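Local coordinates for lipoprotein (Klebsiella pneumoniae subsp. pneumoniae, PDB 4HWM) that is of unknown function but, as a YedD-family lipoprotein, is probably attached to a membrane through a lipidated N-terminus, at residues 49-54 with 65-70; 33-38 with 55-60. One frame throughout, in Å; residues are numbered along the deposited sequence. Where two conformers were deposited one is given.

Both contacts involve strand 50-56 of an antiparallel beta barrel whose eight strands follow one another in chain order, with helix 108-118 packed against it. Contact 1 lies about 6 Å, centre to centre, from the middle of the chain, inside the hairpin of strands 50-56 and 60-70. Contact 2 is a surface contact about 15 Å from that middle, where the loop before strand 40-45 meets the turn of the same hairpin. The two centres are about 21 Å apart. Along the chain the segments alternate (33-38, 49-54, 55-60, 65-70), and C54 SG touches V60 CG1 at 3.9 Å. The hairpin is held at its open end by contact 1 and met at its turn by contact 2.

Contact 1: residues 49-54 with 65-70; sequences GDTFDC and GKLMNR
T51 and L67 meet by their branches, T51 CG2 lying 3.7 Å from L67 CD2 with the two side chains set at a slant to each other. In T51 the methyl is anti to the carbonyl carbon, which turns it to the leucine, while OG1 (chi1 70°) sits over the backbone of G65, 3.1 Å from G65 CA. That hydroxyl makes no hydrogen bond across the hairpin; its partner is N76. G65, having no side chain, lets OG1 lie this close. D50 and K66, a non-hydrogen-bonded antiparallel pair, point to the face opposite T51 and do not join their charges: D50 pairs with K14, and K66 reaches Y9. A water instead links D50 OD1 to G65 O, donating to both. The backbone bonds differ in shape. L67 N bonds to G49 O at 2.9 Å, whereas T51 N, also 2.9 Å from G65 O, stands above its carbonyl plane, as does G65 N over T51 O. The short segments run 122° apart, well short of antiparallel, and pair only over 49-51 and 65-67. Beyond the pairing, L67 packs on V45 of strand 40-45 and I74 of strand 73-78, while F52 and C54 lie against helix 108-118, where C54 forms the disulfide with C110.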
# COMPACT_ATOMS: atom_id res chain seq x y z
N GLY A 49 6.54 -6.53 -6.01
CA GLY A 49 6.11 -5.16 -6.26
C GLY A 49 4.63 -4.97 -6.47
O GLY A 49 4.21 -3.89 -6.85
N ASP A 50 3.81 -5.99 -6.20
CA ASP A 50 2.37 -5.76 -6.15
C ASP A 50 2.04 -5.09 -4.81
O ASP A 50 2.70 -5.33 -3.80
CB ASP A 50 1.59 -7.04 -6.29
CG ASP A 50 1.69 -7.64 -7.66
OD1 ASP A 50 1.07 -7.14 -8.59
OD2 ASP A 50 2.44 -8.63 -7.82
N THR A 51 1.04 -4.22 -4.82
CA THR A 51 0.66 -3.51 -3.62
C THR A 51 -0.83 -3.56 -3.38
O THR A 51 -1.62 -3.88 -4.29
CB THR A 51 1.09 -2.05 -3.70
OG1 THR A 51 0.29 -1.39 -4.68
CG2 THR A 51 2.62 -1.91 -4.01
N PHE A 52 -1.21 -3.17 -2.18
CA PHE A 52 -2.62 -3.07 -1.80
C PHE A 52 -2.77 -1.99 -0.77
O PHE A 52 -2.14 -2.07 0.30
CB PHE A 52 -3.09 -4.41 -1.23
CG PHE A 52 -4.59 -4.59 -1.19
CD1 PHE A 52 -5.32 -4.64 -2.36
CD2 PHE A 52 -5.26 -4.72 0.01
CE1 PHE A 52 -6.69 -4.86 -2.32
CE2 PHE A 52 -6.62 -4.91 0.06
CZ PHE A 52 -7.34 -4.95 -1.10
N ASP A 53 -3.58 -0.98 -1.09
CA ASP A 53 -3.76 0.23 -0.25
C ASP A 53 -5.16 0.10 0.33
O ASP A 53 -6.12 0.14 -0.45
CB ASP A 53 -3.59 1.46 -1.14
CG ASP A 53 -3.85 2.78 -0.43
OD1 ASP A 53 -4.63 2.82 0.53
OD2 ASP A 53 -3.28 3.78 -0.88
N CYS A 54 -5.27 -0.11 1.65
CA CYS A 54 -6.56 -0.40 2.29
C CYS A 54 -6.75 0.55 3.43
O CYS A 54 -5.94 0.59 4.34
CB CYS A 54 -6.58 -1.85 2.77
SG CYS A 54 -8.12 -2.39 3.47
N GLY A 65 -2.37 -2.06 -6.50
CA GLY A 65 -1.45 -1.23 -7.25
C GLY A 65 -0.15 -1.96 -7.55
O GLY A 65 -0.04 -3.16 -7.32
N LYS A 66 0.80 -1.19 -8.05
CA LYS A 66 2.12 -1.69 -8.42
C LYS A 66 3.16 -0.68 -8.05
O LYS A 66 2.95 0.50 -8.26
CB LYS A 66 2.24 -1.83 -9.96
CG LYS A 66 1.34 -2.80 -10.59
CD LYS A 66 1.43 -2.73 -12.11
CE LYS A 66 0.46 -3.64 -12.79
NZ LYS A 66 0.51 -3.37 -14.28
N LEU A 67 4.32 -1.13 -7.60
CA LEU A 67 5.45 -0.21 -7.43
C LEU A 67 6.02 0.16 -8.80
O LEU A 67 6.02 -0.66 -9.73
CB LEU A 67 6.56 -0.86 -6.64
CG LEU A 67 6.28 -1.23 -5.21
CD1 LEU A 67 7.57 -1.85 -4.63
CD2 LEU A 67 5.80 -0.04 -4.37
N MSE A 68 6.49 1.40 -8.89
CA MSE A 68 7.17 1.90 -10.08
C MSE A 68 8.41 2.62 -9.59
O MSE A 68 8.41 3.30 -8.57
CB MSE A 68 6.26 2.86 -10.84
CG MSE A 68 6.86 3.47 -12.09
SE MSE A 68 5.62 4.73 -12.90
CE MSE A 68 5.83 6.17 -11.57
N ASN A 69 9.50 2.43 -10.34
CA ASN A 69 10.73 3.16 -10.12
C ASN A 69 10.77 4.26 -11.19
O ASN A 69 10.70 3.97 -12.38
CB ASN A 69 11.92 2.19 -10.26
CG ASN A 69 13.17 2.68 -9.56
OD1 ASN A 69 13.14 3.43 -8.59
ND2 ASN A 69 14.31 2.20 -10.04
N ARG A 70 10.81 5.52 -10.75
CA ARG A 70 10.99 6.66 -11.66
C ARG A 70 12.12 7.50 -11.12
O ARG A 70 12.04 8.02 -10.01
CB ARG A 70 9.71 7.49 -11.78
CG ARG A 70 9.76 8.58 -12.87
CD ARG A 70 8.36 9.14 -13.22
NE ARG A 70 7.80 10.01 -12.17
CZ ARG A 70 6.54 10.45 -12.13
NH1 ARG A 70 5.65 10.12 -13.07
NH2 ARG A 70 6.15 11.24 -11.12
O HOH W 1 -1.06 -5.51 -8.24

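Contact 2: residues 33-38 with 55-60; sequences AMMSPD and RQWQRV
W57 lays its indole against S36, and this CH-pi contact is the centre of the interface: S36 CB stands 3.5 Å from the centroid of the six-membered ring, 15° off its normal. The indole is swung into place with CG anti to the backbone N (chi1 -179°). Q58 NE2, from the same turn, lies over the opposite face, offset toward the rim, so the indole has a neighbour on each face.

Apolar contacts extend the patch. M35, a selenomethionine, crosses the indole at about a right angle and touches W57 CZ3 with CG at 3.7 Å, after which its bent chain carries the end away. M34, likewise a selenomethionine, approaches R55 CB with its methyl CE in one of two conformers, a tentative contact; the guanidinium is engaged by D53 and D96.

The polar link is indirect. A water in the plane of the indole, at its edge, accepts from W57 NE1 at 2.9 Å and donates to D38 OD2 at 2.6 Å.

With no direct hydrogen bond between the segments, the loop and the hairpin turn are joined by apolar and CH-pi contacts on the indole plus one water bridge, in a surface contact where W57 stays exposed.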
# COMPACT_ATOMS: atom_id res chain seq x y z
N ALA A 33 -4.43 13.36 8.13
CA ALA A 33 -4.94 13.28 6.77
C ALA A 33 -6.26 12.54 6.64
O ALA A 33 -6.98 12.73 5.66
CB ALA A 33 -3.90 12.61 5.85
N MSE A 34 -6.60 11.73 7.64
CA MSE A 34 -7.74 10.85 7.56
C MSE A 34 -8.98 11.46 8.18
O MSE A 34 -8.92 12.47 8.88
CB MSE A 34 -7.37 9.53 8.20
CG MSE A 34 -6.22 8.80 7.47
SE MSE A 34 -6.01 6.95 7.97
CE MSE A 34 -7.30 6.17 6.74
N MSE A 35 -10.10 10.80 7.93
CA MSE A 35 -11.40 11.34 8.30
C MSE A 35 -11.59 11.54 9.81
O MSE A 35 -12.28 12.44 10.25
CB MSE A 35 -12.47 10.45 7.68
CG MSE A 35 -13.82 11.03 7.50
SE MSE A 35 -13.81 12.68 6.49
CE MSE A 35 -15.64 13.09 6.89
N SER A 36 -10.96 10.69 10.61
CA SER A 36 -11.12 10.71 12.05
C SER A 36 -9.95 9.95 12.71
O SER A 36 -9.37 9.09 12.05
CB SER A 36 -12.44 10.03 12.40
OG SER A 36 -12.91 10.49 13.68
N PRO A 37 -9.64 10.25 13.99
CA PRO A 37 -8.50 9.61 14.64
C PRO A 37 -8.48 8.09 14.66
O PRO A 37 -7.39 7.50 14.66
CB PRO A 37 -8.52 10.17 16.07
CG PRO A 37 -9.11 11.54 15.87
CD PRO A 37 -10.17 11.36 14.83
N ASP A 38 -9.63 7.44 14.64
CA ASP A 38 -9.66 5.97 14.65
C ASP A 38 -9.53 5.33 13.27
O ASP A 38 -9.41 4.10 13.17
CB ASP A 38 -10.93 5.43 15.31
CG ASP A 38 -11.01 5.75 16.79
OD1 ASP A 38 -9.95 5.84 17.48
OD2 ASP A 38 -12.17 5.86 17.21
N ARG A 55 -7.81 1.34 3.38
CA ARG A 55 -8.07 2.35 4.39
C ARG A 55 -9.47 2.13 4.93
O ARG A 55 -10.35 1.77 4.18
CB ARG A 55 -7.94 3.73 3.79
CG ARG A 55 -6.59 3.90 3.14
CD ARG A 55 -6.38 5.27 2.66
NE ARG A 55 -5.31 5.35 1.67
CZ ARG A 55 -4.70 6.45 1.27
NH1 ARG A 55 -5.05 7.64 1.75
NH2 ARG A 55 -3.77 6.35 0.33
N GLN A 56 -9.66 2.32 6.22
CA GLN A 56 -10.93 1.98 6.83
C GLN A 56 -11.28 2.92 7.97
O GLN A 56 -10.42 3.38 8.73
CB GLN A 56 -10.89 0.55 7.36
CG GLN A 56 -9.85 0.28 8.40
CD GLN A 56 -9.78 -1.18 8.74
OE1 GLN A 56 -10.65 -1.69 9.49
NE2 GLN A 56 -8.77 -1.85 8.24
N TRP A 57 -12.57 3.19 8.07
CA TRP A 57 -13.13 3.79 9.27
C TRP A 57 -14.59 3.33 9.34
O TRP A 57 -14.83 2.20 9.74
CB TRP A 57 -12.94 5.31 9.30
CG TRP A 57 -13.49 5.91 10.55
CD1 TRP A 57 -13.36 5.42 11.83
CD2 TRP A 57 -14.28 7.08 10.64
NE1 TRP A 57 -14.04 6.23 12.71
CE2 TRP A 57 -14.62 7.25 12.00
CE3 TRP A 57 -14.74 8.00 9.71
CZ2 TRP A 57 -15.39 8.32 12.45
CZ3 TRP A 57 -15.51 9.05 10.14
CH2 TRP A 57 -15.84 9.20 11.51
N GLN A 58 -15.53 4.14 8.90
CA GLN A 58 -16.92 3.71 8.80
C GLN A 58 -17.12 2.77 7.62
O GLN A 58 -18.00 1.92 7.65
CB GLN A 58 -17.91 4.88 8.70
CG GLN A 58 -17.86 5.85 9.86
CD GLN A 58 -18.23 5.24 11.16
OE1 GLN A 58 -19.26 4.56 11.27
NE2 GLN A 58 -17.39 5.44 12.17
N ARG A 59 -16.30 2.95 6.58
CA ARG A 59 -16.27 2.09 5.42
C ARG A 59 -14.82 1.79 5.07
O ARG A 59 -13.92 2.48 5.52
CB ARG A 59 -16.95 2.75 4.22
CG ARG A 59 -18.45 2.95 4.43
CD ARG A 59 -19.11 3.56 3.21
NE ARG A 59 -18.70 4.95 3.01
CZ ARG A 59 -18.82 5.65 1.87
NH1 ARG A 59 -19.37 5.12 0.79
NH2 ARG A 59 -18.38 6.90 1.82
N VAL A 60 -14.64 0.75 4.26
CA VAL A 60 -13.35 0.33 3.74
C VAL A 60 -13.23 0.79 2.29
O VAL A 60 -14.19 0.67 1.51
CB VAL A 60 -13.24 -1.21 3.81
CG1 VAL A 60 -11.96 -1.70 3.19
CG2 VAL A 60 -13.38 -1.71 5.24
O HOH W 2 -14.07 6.48 15.62